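Local coordinates for ZYRO0G01672p (Zygosaccharomyces rouxii, PDB 4U8T), which probably acts as a reader of N6-methyladenosine in RNA, which it binds through its YTH domain, at residues K56-A61 / I71-S76. Numbering follows the deposited sequence.
Sequences KRLSEA and IYLLFS. With nucleotides of chain G.
Ile71 and Ala61 meet where helix 52-63 packs against strand 71-77; the contact is apolar, with no hydrogen bond between the two segments. Ile71 reaches across with the tip of its longer branch: CG1 lies anti to the carbonyl carbon (chi1 -77°) and chi2 is extended, which sets CD1 3.6 Å from Ala61 CB. One turn earlier on the helix, Leu58 meets Leu73 methyl to methyl, CD2 to CD2 at 4.2 Å. Phe112 touches both leucines, and Phe29 also packs on Leu58, giving this buried layer further hydrophobic walls. The fold is that of a YTH domain, a member of the PUA clan, in which helices pack around a strongly curved mixed sheet; strand 71-77 lies in its interior, between strands 82-94 and 27-33. The two segments run roughly antiparallel (149°), their axes approaching to 10.6 Å.

Arg57, on the same helix, faces the bound RNA: its guanidinium edge meets the Hoogsteen edge of G3 of chain G, NH1 donating to N7 at 3.0 Å, almost straight (170°), and NH2 to O6 at 2.8 Å. This fork fixes the guanidinium's rotation, and Thr146 hydrogen-bonds to NH1 as well. At the exposed surface, Lys56 NZ forms a salt bridge with Glu60, meeting OE2 at 2.8 Å from the syn side but tilted out of the carboxylate plane.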
loop_
_atom_site.group_PDB
_atom_site.type_symbol
_atom_site.label_atom_id
_atom_site.label_comp_id
_atom_site.label_asym_id
_atom_site.label_seq_id
_atom_site.Cartn_x
_atom_site.Cartn_y
_atom_site.Cartn_z
ATOM N N LYS A 56 11.829 2.541 8.154
ATOM C CA LYS A 56 11.904 3.090 9.496
ATOM C C LYS A 56 10.592 3.780 9.838
ATOM O O LYS A 56 10.081 3.651 10.945
ATOM C CB LYS A 56 13.090 4.055 9.603
ATOM C CG LYS A 56 13.281 4.708 10.972
ATOM C CD LYS A 56 14.688 5.254 11.143
ATOM C CE LYS A 56 14.702 6.679 11.674
ATOM N NZ LYS A 56 14.098 6.780 13.019
ATOM N N ARG A 57 10.030 4.462 8.847
ATOM C CA ARG A 57 8.794 5.178 9.007
ATOM C C ARG A 57 7.621 4.222 9.244
ATOM O O ARG A 57 6.814 4.423 10.147
ATOM C CB ARG A 57 8.561 6.058 7.778
ATOM C CG ARG A 57 7.324 6.900 7.828
ATOM C CD ARG A 57 7.264 7.906 6.721
ATOM N NE ARG A 57 8.306 8.912 6.829
ATOM C CZ ARG A 57 9.377 8.968 6.056
ATOM N NH1 ARG A 57 9.553 8.075 5.105
ATOM N NH2 ARG A 57 10.272 9.917 6.241
ATOM N N LEU A 58 7.542 3.176 8.442
ATOM C CA LEU A 58 6.489 2.194 8.559
ATOM C C LEU A 58 6.630 1.374 9.825
ATOM O O LEU A 58 5.655 1.034 10.466
ATOM C CB LEU A 58 6.489 1.273 7.339
ATOM C CG LEU A 58 6.169 1.840 5.956
ATOM C CD1 LEU A 58 6.318 0.767 4.917
ATOM C CD2 LEU A 58 4.791 2.425 5.903
ATOM N N SER A 59 7.859 1.051 10.179
ATOM C CA SER A 59 8.126 0.270 11.377
ATOM C C SER A 59 7.650 1.032 12.594
ATOM O O SER A 59 6.978 0.486 13.459
ATOM C CB SER A 59 9.609 -0.068 11.464
ATOM O OG SER A 59 9.916 -0.759 12.640
ATOM N N GLU A 60 7.989 2.309 12.651
ATOM C CA GLU A 60 7.581 3.141 13.763
ATOM C C GLU A 60 6.077 3.314 13.838
ATOM O O GLU A 60 5.526 3.270 14.915
ATOM C CB GLU A 60 8.280 4.480 13.690
ATOM C CG GLU A 60 9.735 4.371 14.081
ATOM C CD GLU A 60 10.505 5.633 13.872
ATOM O OE1 GLU A 60 9.891 6.640 13.491
ATOM O OE2 GLU A 60 11.731 5.613 14.093
ATOM N N ALA A 61 5.406 3.496 12.706
ATOM C CA ALA A 61 3.957 3.651 12.717
ATOM C C ALA A 61 3.246 2.383 13.147
ATOM O O ALA A 61 2.237 2.439 13.826
ATOM C CB ALA A 61 3.469 4.068 11.366
ATOM N N ILE A 71 -2.368 -0.979 9.659
ATOM C CA ILE A 71 -1.769 -0.053 8.702
ATOM C C ILE A 71 -2.060 -0.526 7.291
ATOM O O ILE A 71 -1.711 -1.631 6.906
ATOM C CB ILE A 71 -0.245 0.098 8.900
ATOM C CG1 ILE A 71 0.038 1.002 10.088
ATOM C CG2 ILE A 71 0.398 0.713 7.687
ATOM C CD1 ILE A 71 1.434 1.311 10.254
ATOM N N TYR A 72 -2.739 0.324 6.534
ATOM C CA TYR A 72 -3.098 0.035 5.159
ATOM C C TYR A 72 -2.067 0.619 4.215
ATOM O O TYR A 72 -1.576 1.715 4.392
ATOM C CB TYR A 72 -4.476 0.578 4.851
ATOM C CG TYR A 72 -5.558 -0.143 5.596
ATOM C CD1 TYR A 72 -5.904 0.230 6.878
ATOM C CD2 TYR A 72 -6.241 -1.200 5.019
ATOM C CE1 TYR A 72 -6.877 -0.431 7.561
ATOM C CE2 TYR A 72 -7.202 -1.852 5.687
ATOM C CZ TYR A 72 -7.530 -1.467 6.965
ATOM O OH TYR A 72 -8.517 -2.128 7.655
ATOM N N LEU A 73 -1.739 -0.167 3.211
ATOM C CA LEU A 73 -0.793 0.222 2.195
ATOM C C LEU A 73 -1.514 0.305 0.863
ATOM O O LEU A 73 -2.116 -0.653 0.417
ATOM C CB LEU A 73 0.361 -0.777 2.138
ATOM C CG LEU A 73 1.095 -1.105 3.439
ATOM C CD1 LEU A 73 2.046 -2.245 3.215
ATOM C CD2 LEU A 73 1.860 0.114 3.939
ATOM N N LEU A 74 -1.454 1.463 0.236
ATOM C CA LEU A 74 -2.096 1.653 -1.041
ATOM C C LEU A 74 -1.024 1.662 -2.111
ATOM O O LEU A 74 -0.231 2.570 -2.168
ATOM C CB LEU A 74 -2.918 2.948 -1.029
ATOM C CG LEU A 74 -3.787 3.210 0.234
ATOM C CD1 LEU A 74 -4.630 4.451 0.086
ATOM C CD2 LEU A 74 -4.689 2.068 0.637
ATOM N N PHE A 75 -0.963 0.607 -2.911
ATOM C CA PHE A 75 0.115 0.410 -3.867
ATOM C C PHE A 75 -0.082 1.120 -5.217
ATOM O O PHE A 75 -1.156 1.165 -5.774
ATOM C CB PHE A 75 0.318 -1.066 -4.127
ATOM C CG PHE A 75 1.109 -1.776 -3.088
ATOM C CD1 PHE A 75 0.555 -2.104 -1.877
ATOM C CD2 PHE A 75 2.401 -2.172 -3.345
ATOM C CE1 PHE A 75 1.277 -2.778 -0.951
ATOM C CE2 PHE A 75 3.128 -2.829 -2.409
ATOM C CZ PHE A 75 2.568 -3.139 -1.213
ATOM N N SER A 76 1.005 1.635 -5.752
ATOM C CA SER A 76 0.994 2.325 -7.019
ATOM C C SER A 76 2.331 2.180 -7.703
ATOM O O SER A 76 3.350 2.515 -7.127
ATOM C CB SER A 76 0.687 3.792 -6.794
ATOM O OG SER A 76 0.999 4.556 -7.919
ATOM P P G G 3 18.981 9.420 -0.671
ATOM O OP1 G G 3 19.714 9.453 -1.935
ATOM O OP2 G G 3 18.320 10.606 -0.122
ATOM O "O5'" G G 3 17.880 8.339 -0.972
ATOM C "C5'" G G 3 17.095 7.780 0.054
ATOM C "C4'" G G 3 15.897 7.077 -0.525
ATOM O "O4'" G G 3 14.947 6.893 0.547
ATOM C "C3'" G G 3 15.170 7.893 -1.586
ATOM O "O3'" G G 3 14.455 7.019 -2.437
ATOM C "C2'" G G 3 14.170 8.671 -0.766
ATOM O "O2'" G G 3 13.051 9.115 -1.485
ATOM C "C1'" G G 3 13.776 7.636 0.276
ATOM N N9 G G 3 13.274 8.230 1.514
ATOM C C8 G G 3 12.130 7.874 2.164
ATOM N N7 G G 3 11.911 8.549 3.239
ATOM C C5 G G 3 12.993 9.415 3.300
ATOM C C6 G G 3 13.320 10.405 4.239
ATOM O O6 G G 3 12.715 10.725 5.244
ATOM N N1 G G 3 14.496 11.042 3.916
ATOM C C2 G G 3 15.268 10.773 2.828
ATOM N N2 G G 3 16.373 11.485 2.656
ATOM N N3 G G 3 14.977 9.864 1.960
ATOM C C4 G G 3 13.844 9.223 2.249
#